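Side-chain contacts in antigen 43 (Escherichia coli, PDB 4KH3), which mediates bacterial self-association, clumping cells by a Velcro-like mechanism as an autotransporter adhesin linked to aggregation and biofilm formation: residues G362-L367 against S373-N378; V331-G336 against K355-G360; V258-G263 against G281-V286; G114-T119 against G125-K130. One frame throughout, in Å; residues are numbered along the deposited sequence.

In the fold
All four contacts lie inside one elongated beta-helix, although Met333 of interaction 2 is partly exposed. Interactions 2 and 3 repeat one design: a phenylalanine from an antiparallel hairpin inserted between coils reaches back to the parallel strand two positions away in the strand order. Interactions 1 and 4 instead join strands that follow closely in sequence, from different faces of the coil. Interaction 1 touches interaction 2, their centres 11 Å apart, because strands 356-360 and 363-370 are neighbours. Interaction 4 lies about 58 Å from interaction 1, centre to centre. Interactions 1 and 2 are apolar, interaction 3 adds an amide, and interaction 4 sets an amide against a methyl, a hydroxyl and a water.

Interaction 1. Residues G362-L367 against S373-N378; sequences GQADAL and SSFTLN
Phe375 and Leu367 meet methyl over ring, and the ring can be followed atom by atom. At its base, Phe375 CB lies 4.1 Å from Leu367 CD1, a loose approach. Phe375 CG is nearer, 3.5 Å from Leu367 CD1, and Phe375 CD1 makes the closest approach, 3.3 Å to Leu367 CD1. Phe375 CE1 follows at 3.5 Å from Leu367 CD1, whereas Phe375 CD2 and CE2 are 3.9 and 4.0 Å from Leu367 CD1. The methyl thus sits over one face but offset toward the CD1-CE1 rim: Leu367 CD1 is 3.4 Å from the centroid of the Phe375 ring and 17° off the ring normal, a CH-pi contact. At the tip, Phe375 CZ lies 3.8 Å from Ala364 CB, which approaches obliquely. With CG anti to the backbone N (chi1 177°), the ring is directed toward segment 362-367. Leu367 CG instead stands anti to its carbonyl carbon, beside the backbone N, and its side chain crosses that of Phe375 at about a right angle. Ile359 touches both residues, and the ring of Phe393, on strand 392-395, meets Phe375 with planes at about 60°. Strands 363-370 and 374-377 belong to different faces of one coil, and inward-pointing residues from both fill the space between them, the packing typical of a parallel beta-helix interior.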
# COMPACT_ATOMS: atom_id res chain seq x y z
N GLY A 362 3.92 -15.02 -29.62
CA GLY A 362 4.49 -16.18 -28.95
C GLY A 362 5.99 -16.33 -29.10
O GLY A 362 6.53 -17.39 -28.80
N GLN A 363 6.66 -15.28 -29.57
CA GLN A 363 8.12 -15.31 -29.71
C GLN A 363 8.77 -14.26 -28.82
O GLN A 363 8.48 -13.07 -28.93
CB GLN A 363 8.54 -15.06 -31.17
CG GLN A 363 7.89 -15.98 -32.19
CD GLN A 363 8.54 -17.36 -32.25
OE1 GLN A 363 9.74 -17.49 -32.48
NE2 GLN A 363 7.73 -18.39 -32.04
N ALA A 364 9.66 -14.71 -27.95
CA ALA A 364 10.43 -13.81 -27.10
C ALA A 364 11.83 -13.71 -27.66
O ALA A 364 12.40 -14.71 -28.12
CB ALA A 364 10.46 -14.32 -25.68
N ASP A 365 12.40 -12.51 -27.63
CA ASP A 365 13.75 -12.33 -28.14
C ASP A 365 14.54 -11.39 -27.26
O ASP A 365 14.16 -10.24 -27.06
CB ASP A 365 13.73 -11.81 -29.59
CG ASP A 365 15.14 -11.54 -30.13
OD1 ASP A 365 15.99 -12.46 -30.08
OD2 ASP A 365 15.40 -10.40 -30.59
N ALA A 366 15.65 -11.91 -26.74
CA ALA A 366 16.65 -11.11 -26.03
C ALA A 366 16.14 -10.55 -24.69
O ALA A 366 16.56 -9.49 -24.25
CB ALA A 366 17.19 -10.01 -26.93
N LEU A 367 15.23 -11.29 -24.05
CA LEU A 367 14.81 -10.98 -22.69
C LEU A 367 15.98 -10.97 -21.73
O LEU A 367 16.80 -11.89 -21.72
CB LEU A 367 13.80 -12.01 -22.21
CG LEU A 367 12.44 -11.91 -22.86
CD1 LEU A 367 11.53 -12.89 -22.21
CD2 LEU A 367 11.90 -10.51 -22.72
N SER A 373 12.83 -10.06 -11.68
CA SER A 373 12.09 -10.22 -12.92
C SER A 373 11.71 -11.68 -13.17
O SER A 373 12.43 -12.60 -12.77
CB SER A 373 12.89 -9.69 -14.10
OG SER A 373 13.13 -8.30 -13.96
N SER A 374 10.58 -11.90 -13.83
CA SER A 374 10.19 -13.27 -14.17
C SER A 374 9.43 -13.34 -15.50
O SER A 374 8.63 -12.47 -15.82
CB SER A 374 9.38 -13.91 -13.04
OG SER A 374 8.08 -13.36 -12.95
N PHE A 375 9.71 -14.39 -16.26
CA PHE A 375 9.07 -14.62 -17.55
C PHE A 375 8.47 -16.01 -17.55
O PHE A 375 9.05 -16.94 -16.98
CB PHE A 375 10.08 -14.50 -18.68
CG PHE A 375 9.53 -14.78 -20.05
CD1 PHE A 375 8.75 -13.84 -20.71
CD2 PHE A 375 9.79 -15.98 -20.69
CE1 PHE A 375 8.26 -14.09 -21.98
CE2 PHE A 375 9.30 -16.24 -21.95
CZ PHE A 375 8.53 -15.30 -22.60
N THR A 376 7.29 -16.15 -18.14
CA THR A 376 6.66 -17.46 -18.24
C THR A 376 6.52 -17.81 -19.71
O THR A 376 5.93 -17.06 -20.49
CB THR A 376 5.30 -17.49 -17.53
OG1 THR A 376 5.44 -16.98 -16.20
CG2 THR A 376 4.75 -18.91 -17.46
N LEU A 377 7.11 -18.93 -20.11
CA LEU A 377 7.02 -19.38 -21.49
C LEU A 377 5.88 -20.37 -21.61
O LEU A 377 5.94 -21.46 -21.04
CB LEU A 377 8.31 -20.05 -21.91
CG LEU A 377 8.31 -20.60 -23.33
CD1 LEU A 377 8.19 -19.45 -24.31
CD2 LEU A 377 9.57 -21.41 -23.58
N ASN A 378 4.84 -19.99 -22.34
CA ASN A 378 3.68 -20.86 -22.54
C ASN A 378 3.93 -22.00 -23.54
O ASN A 378 4.84 -21.92 -24.37
CB ASN A 378 2.46 -20.04 -22.97
CG ASN A 378 2.07 -19.00 -21.94
OD1 ASN A 378 2.22 -19.22 -20.74
ND2 ASN A 378 1.58 -17.86 -22.41

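Interaction 2. Residues V331-G336 against K355-G360; sequences VSMGNG and KAFSIG
Next to Phe357, the residue that meets Met333 and Val331, the carbonyl of Ser358 makes a probable hydrogen bond with the backbone N of Asp365, joining strand 356-360 to its antiparallel neighbour 363-370. From this strand the Phe357 ring reaches back toward strand 327-333. Its far end does the touching: Met333 CG is 3.9 Å from Phe357 CZ and equally near CE1, approaching obliquely, while Val331 CG1 comes to the ring edge, near its plane, 4.2 Å from Phe357 CZ. Both approaches are ordinary van der Waals distances, with no sign of compression. In the strand order of this beta-helix, 346-350 lies between the two partners, parallel to 327-333 and antiparallel to 356-360, so the contact bridges a coil and a hairpin inserted into the regular parallel stack. The separation of 9.3 Å between Val331 CA and Phe357 CA fits two strand spacings, and Val347 of the intervening strand also touches the ring. Met333 crosses Phe357 at about a right angle. Its chi1 (-58°), with CG anti to the carbonyl carbon, sets CG against the ring; the bend at chi2 (-59°) turns Met333 SD away, to 4.8 Å from Phe357 CZ. Met333 also touches Leu339 of strand 338-342, and Leu367 packs against Phe357 from strand 363-370.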
# COMPACT_ATOMS: atom_id res chain seq x y z
N VAL A 331 9.10 0.11 -23.80
CA VAL A 331 9.48 -0.10 -22.42
C VAL A 331 10.94 0.28 -22.25
O VAL A 331 11.80 -0.12 -23.03
CB VAL A 331 9.28 -1.56 -22.01
CG1 VAL A 331 9.77 -1.79 -20.56
CG2 VAL A 331 7.82 -1.95 -22.17
N SER A 332 11.24 1.08 -21.24
CA SER A 332 12.62 1.49 -21.03
C SER A 332 13.09 0.96 -19.68
O SER A 332 12.80 1.54 -18.64
CB SER A 332 12.72 3.02 -21.09
OG SER A 332 14.06 3.42 -21.08
N MET A 333 13.75 -0.20 -19.71
CA MET A 333 14.25 -0.82 -18.50
C MET A 333 15.50 -0.11 -18.01
O MET A 333 16.44 0.10 -18.78
CB MET A 333 14.59 -2.28 -18.75
CG MET A 333 13.42 -3.08 -19.25
SD MET A 333 12.06 -3.02 -18.08
CE MET A 333 12.82 -3.80 -16.65
N GLY A 334 15.49 0.27 -16.74
CA GLY A 334 16.66 0.86 -16.10
C GLY A 334 17.23 -0.04 -15.02
O GLY A 334 16.61 -1.05 -14.64
N ASN A 335 18.41 0.31 -14.52
CA ASN A 335 19.01 -0.44 -13.42
C ASN A 335 18.07 -0.55 -12.23
O ASN A 335 17.55 0.45 -11.74
CB ASN A 335 20.34 0.18 -13.01
CG ASN A 335 21.41 -0.03 -14.06
OD1 ASN A 335 21.57 -1.14 -14.60
ND2 ASN A 335 22.15 1.03 -14.38
N GLY A 336 17.85 -1.78 -11.77
CA GLY A 336 16.98 -2.03 -10.64
C GLY A 336 15.54 -2.27 -11.05
O GLY A 336 14.70 -2.62 -10.21
N LYS A 355 20.36 -2.90 -25.36
CA LYS A 355 19.92 -3.89 -26.34
C LYS A 355 18.41 -3.98 -26.40
O LYS A 355 17.72 -3.84 -25.39
CB LYS A 355 20.51 -5.26 -26.01
CG LYS A 355 22.03 -5.33 -26.07
CD LYS A 355 22.54 -6.70 -25.64
CE LYS A 355 24.07 -6.78 -25.66
NZ LYS A 355 24.55 -8.17 -25.40
N ALA A 356 17.88 -4.26 -27.59
CA ALA A 356 16.45 -4.31 -27.79
C ALA A 356 15.94 -5.67 -27.38
O ALA A 356 16.65 -6.66 -27.49
CB ALA A 356 16.09 -4.04 -29.26
N PHE A 357 14.71 -5.71 -26.88
CA PHE A 357 14.09 -7.00 -26.62
C PHE A 357 12.64 -6.95 -27.06
O PHE A 357 12.08 -5.87 -27.27
CB PHE A 357 14.21 -7.37 -25.14
CG PHE A 357 13.48 -6.45 -24.23
CD1 PHE A 357 14.07 -5.28 -23.78
CD2 PHE A 357 12.18 -6.74 -23.83
CE1 PHE A 357 13.38 -4.42 -22.94
CE2 PHE A 357 11.50 -5.88 -22.99
CZ PHE A 357 12.10 -4.73 -22.55
N SER A 358 12.03 -8.12 -27.19
CA SER A 358 10.65 -8.15 -27.64
C SER A 358 9.95 -9.45 -27.33
O SER A 358 10.59 -10.50 -27.17
CB SER A 358 10.56 -7.88 -29.15
OG SER A 358 11.08 -8.97 -29.88
N ILE A 359 8.63 -9.37 -27.24
CA ILE A 359 7.78 -10.52 -27.14
C ILE A 359 6.64 -10.20 -28.08
O ILE A 359 6.19 -9.06 -28.13
CB ILE A 359 7.23 -10.70 -25.72
CG1 ILE A 359 8.35 -10.59 -24.70
CG2 ILE A 359 6.50 -12.04 -25.59
CD1 ILE A 359 7.91 -10.86 -23.28
N GLY A 360 6.18 -11.18 -28.85
CA GLY A 360 5.13 -10.95 -29.84
C GLY A 360 4.84 -12.20 -30.64
O GLY A 360 5.76 -12.88 -31.10

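Interaction 3. Residues V258-G263 against G281-V286; sequences VTQNTG and GAFSVV
Val258 begins the contact by turning its side chain toward Phe283, inside a beta-helix whose parallel coils are interrupted here by an antiparallel hairpin. Val258 CG1, anti to the backbone N (chi1 172°), lies 4.2 Å from Phe283 CZ, and the two side chains cross at about a right angle. The backbone joins in: Val258 O is 4.1 Å from Phe283 CE2, an oblique approach to the ring. Thr259, next along the strand, turns away from segment 281-286, in keeping with the alternation of a beta strand. Gln260 points inward again. With CG anti to the backbone N and the chain extended beyond it, Gln260 brings OE1 obliquely to the CZ-CE2 end of the ring, the side chains crossing at about a right angle. The amide and ring planes are 60° apart, so the groups are not stacked. The nitrogen of that amide has a hydrogen-bond partner outside the two segments, Gln260 NE2 bonding to Val294 O, which would fix the rotation of the group and present the oxygen to the ring. Strand 273-278 runs between the two segments, parallel to 254-260 and antiparallel to 281-286, and its residues Val274 and Asn278 touch Phe283 as well; the 9.3 Å from Val258 CA to Phe283 CA agrees with one strand lying between them. The nearest approach of the amide is 4.0 Å, from Gln260 OE1 to Phe283 CZ.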
# COMPACT_ATOMS: atom_id res chain seq x y z
N VAL A 258 -1.96 14.52 -10.84
CA VAL A 258 -0.95 13.91 -10.01
C VAL A 258 0.39 14.51 -10.38
O VAL A 258 0.82 14.40 -11.53
CB VAL A 258 -0.93 12.39 -10.22
CG1 VAL A 258 0.26 11.77 -9.50
CG2 VAL A 258 -2.25 11.78 -9.77
N THR A 259 1.04 15.16 -9.43
CA THR A 259 2.41 15.60 -9.62
C THR A 259 3.31 14.58 -8.97
O THR A 259 3.40 14.50 -7.74
CB THR A 259 2.66 16.98 -9.01
OG1 THR A 259 1.82 17.94 -9.66
CG2 THR A 259 4.11 17.37 -9.19
N GLN A 260 3.95 13.77 -9.80
CA GLN A 260 4.80 12.70 -9.33
C GLN A 260 6.25 13.15 -9.41
O GLN A 260 6.83 13.19 -10.50
CB GLN A 260 4.57 11.44 -10.18
CG GLN A 260 5.54 10.31 -9.92
CD GLN A 260 5.23 9.09 -10.76
OE1 GLN A 260 4.06 8.82 -11.06
NE2 GLN A 260 6.25 8.36 -11.16
N ASN A 261 6.82 13.51 -8.26
CA ASN A 261 8.22 13.93 -8.20
C ASN A 261 9.14 12.74 -8.24
O ASN A 261 8.69 11.59 -8.08
CB ASN A 261 8.49 14.77 -6.96
CG ASN A 261 7.79 16.11 -7.01
OD1 ASN A 261 7.66 16.71 -8.08
ND2 ASN A 261 7.29 16.57 -5.87
N THR A 262 10.43 13.01 -8.46
CA THR A 262 11.43 11.97 -8.59
C THR A 262 11.44 11.07 -7.37
O THR A 262 11.46 11.54 -6.23
CB THR A 262 12.85 12.56 -8.78
OG1 THR A 262 12.82 13.49 -9.86
CG2 THR A 262 13.86 11.45 -9.11
N GLY A 263 11.43 9.76 -7.61
CA GLY A 263 11.42 8.80 -6.53
C GLY A 263 10.03 8.53 -5.99
O GLY A 263 9.87 7.71 -5.09
N GLY A 281 7.57 14.27 -17.81
CA GLY A 281 6.53 15.04 -18.47
C GLY A 281 5.15 14.49 -18.20
O GLY A 281 4.93 13.75 -17.24
N ALA A 282 4.20 14.85 -19.06
CA ALA A 282 2.83 14.38 -18.92
C ALA A 282 2.79 12.87 -19.04
O ALA A 282 3.60 12.27 -19.75
CB ALA A 282 1.94 15.01 -19.98
N PHE A 283 1.86 12.26 -18.32
CA PHE A 283 1.63 10.83 -18.38
C PHE A 283 0.17 10.60 -18.09
O PHE A 283 -0.48 11.46 -17.49
CB PHE A 283 2.50 10.07 -17.36
CG PHE A 283 1.99 10.15 -15.94
CD1 PHE A 283 1.10 9.20 -15.45
CD2 PHE A 283 2.43 11.15 -15.09
CE1 PHE A 283 0.63 9.27 -14.15
CE2 PHE A 283 1.98 11.22 -13.78
CZ PHE A 283 1.08 10.28 -13.32
N SER A 284 -0.33 9.45 -18.49
CA SER A 284 -1.74 9.14 -18.31
C SER A 284 -1.99 7.65 -18.31
O SER A 284 -1.28 6.88 -18.93
CB SER A 284 -2.56 9.78 -19.41
OG SER A 284 -2.06 9.39 -20.67
N VAL A 285 -3.00 7.26 -17.54
CA VAL A 285 -3.59 5.94 -17.62
C VAL A 285 -5.06 6.26 -17.77
O VAL A 285 -5.72 6.68 -16.82
CB VAL A 285 -3.36 5.12 -16.34
CG1 VAL A 285 -3.87 3.71 -16.54
CG2 VAL A 285 -1.88 5.10 -15.96
N VAL A 286 -5.54 6.12 -19.00
CA VAL A 286 -6.90 6.51 -19.35
C VAL A 286 -7.54 5.46 -20.27
O VAL A 286 -6.96 5.07 -21.29
CB VAL A 286 -6.90 7.88 -20.07
CG1 VAL A 286 -8.23 8.15 -20.72
CG2 VAL A 286 -6.56 8.97 -19.09

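Interaction 4. Residues G114-T119 against G125-K130; sequences GKAAGT and GYQTIK
Gln127 drives its amide between Ala116 and Thr119, and the close packing is concentrated on one atom. Gln127 NE2 lies 3.4 Å from Ala116 CB and 3.5 Å from Thr119 CB. Gln127 NE2 is also 3.3 Å from Thr119 OG1, but the angle there is too poor for a hydrogen bond. The two polar atoms are close for another reason: Gln108 OE1, on the neighbouring strand 107-110, accepts hydrogen bonds from both Thr119 OG1 and Gln127 NE2. Thr119 presents its hydroxyl by placing OG1 anti to the carbonyl carbon (chi1 -63°). Gln127 comes from the opposite direction, its CG anti to the backbone N (chi1 179°) and its chain extended beyond, which brings the amide across to the other wall.

Beside this tight part, a water fills a further portion of the buried contact, where Gln127 is held less closely. The water donates to Ala116 O at 2.7 Å and accepts from Thr119 N at 3.1 Å, so it ties together the two ends of the bend at Ala117 and Gly118. Its third link, to Gln127 NE2 at 3.4 Å, is weak. The solvent side belongs to the outward-facing residues of the same strands, Lys115, Ala117, Tyr126 and Thr128, which are partly exposed. The other amide atom, Gln127 OE1, accepts from Gln157 NE2 on strand 156-159. Gln108, Gln127 and Gln157 thus link side chains across three successive parallel strands, an amide ladder of the kind characteristic of beta-helix interiors.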
# COMPACT_ATOMS: atom_id res chain seq x y z
N GLY A 114 -21.95 23.31 17.56
CA GLY A 114 -20.93 23.08 18.55
C GLY A 114 -19.53 23.18 17.97
O GLY A 114 -19.32 22.94 16.77
N LYS A 115 -18.57 23.53 18.82
CA LYS A 115 -17.18 23.64 18.39
C LYS A 115 -16.20 23.07 19.42
O LYS A 115 -16.08 23.58 20.54
CB LYS A 115 -16.85 25.10 18.08
CG LYS A 115 -15.38 25.32 17.73
CD LYS A 115 -15.11 26.77 17.39
CE LYS A 115 -13.64 26.98 17.04
NZ LYS A 115 -13.39 28.38 16.58
N ALA A 116 -15.50 22.00 19.03
CA ALA A 116 -14.45 21.40 19.86
C ALA A 116 -13.07 21.81 19.37
O ALA A 116 -12.62 21.40 18.29
CB ALA A 116 -14.56 19.87 19.84
N ALA A 117 -12.38 22.60 20.19
CA ALA A 117 -11.05 23.06 19.85
C ALA A 117 -10.00 22.36 20.71
O ALA A 117 -10.09 22.35 21.94
CB ALA A 117 -10.97 24.56 20.01
N GLY A 118 -9.00 21.76 20.07
CA GLY A 118 -7.92 21.12 20.81
C GLY A 118 -8.26 19.87 21.63
O GLY A 118 -7.66 19.63 22.68
N THR A 119 -9.20 19.05 21.16
CA THR A 119 -9.46 17.77 21.80
C THR A 119 -8.31 16.80 21.53
O THR A 119 -7.86 16.65 20.39
CB THR A 119 -10.79 17.12 21.32
OG1 THR A 119 -11.90 17.96 21.67
CG2 THR A 119 -10.98 15.76 21.97
N GLY A 125 -10.67 6.67 23.28
CA GLY A 125 -11.55 7.82 23.25
C GLY A 125 -12.22 7.94 21.89
O GLY A 125 -11.79 7.35 20.89
N TYR A 126 -13.29 8.73 21.84
CA TYR A 126 -14.12 8.81 20.67
C TYR A 126 -14.73 10.19 20.56
O TYR A 126 -15.50 10.61 21.42
CB TYR A 126 -15.24 7.77 20.79
CG TYR A 126 -16.09 7.63 19.56
CD1 TYR A 126 -15.51 7.33 18.34
CD2 TYR A 126 -17.47 7.77 19.62
CE1 TYR A 126 -16.27 7.17 17.22
CE2 TYR A 126 -18.25 7.62 18.48
CZ TYR A 126 -17.63 7.33 17.28
OH TYR A 126 -18.38 7.17 16.13
N GLN A 127 -14.36 10.91 19.51
CA GLN A 127 -15.00 12.18 19.22
C GLN A 127 -15.79 12.04 17.92
O GLN A 127 -15.25 11.62 16.88
CB GLN A 127 -13.98 13.31 19.10
CG GLN A 127 -14.59 14.68 18.78
CD GLN A 127 -13.56 15.67 18.26
OE1 GLN A 127 -12.97 15.46 17.20
NE2 GLN A 127 -13.34 16.76 19.00
N THR A 128 -17.09 12.36 18.01
CA THR A 128 -17.99 12.32 16.86
C THR A 128 -18.40 13.73 16.53
O THR A 128 -18.93 14.43 17.40
CB THR A 128 -19.34 11.61 17.19
OG1 THR A 128 -19.13 10.53 18.10
CG2 THR A 128 -20.00 11.12 15.94
N ILE A 129 -18.19 14.14 15.29
CA ILE A 129 -18.63 15.45 14.86
C ILE A 129 -19.84 15.28 13.98
O ILE A 129 -19.72 14.81 12.86
CB ILE A 129 -17.55 16.17 14.06
CG1 ILE A 129 -16.23 16.20 14.84
CG2 ILE A 129 -17.99 17.58 13.70
CD1 ILE A 129 -15.06 16.44 13.96
N LYS A 130 -21.00 15.68 14.49
CA LYS A 130 -22.24 15.52 13.73
C LYS A 130 -22.31 16.60 12.68
O LYS A 130 -21.49 17.52 12.68
CB LYS A 130 -23.47 15.61 14.64
CG LYS A 130 -23.29 15.02 16.04
CD LYS A 130 -23.03 13.52 16.01
CE LYS A 130 -24.07 12.75 15.21
NZ LYS A 130 -23.73 11.29 15.13
O HOH W 1 -11.07 19.24 18.65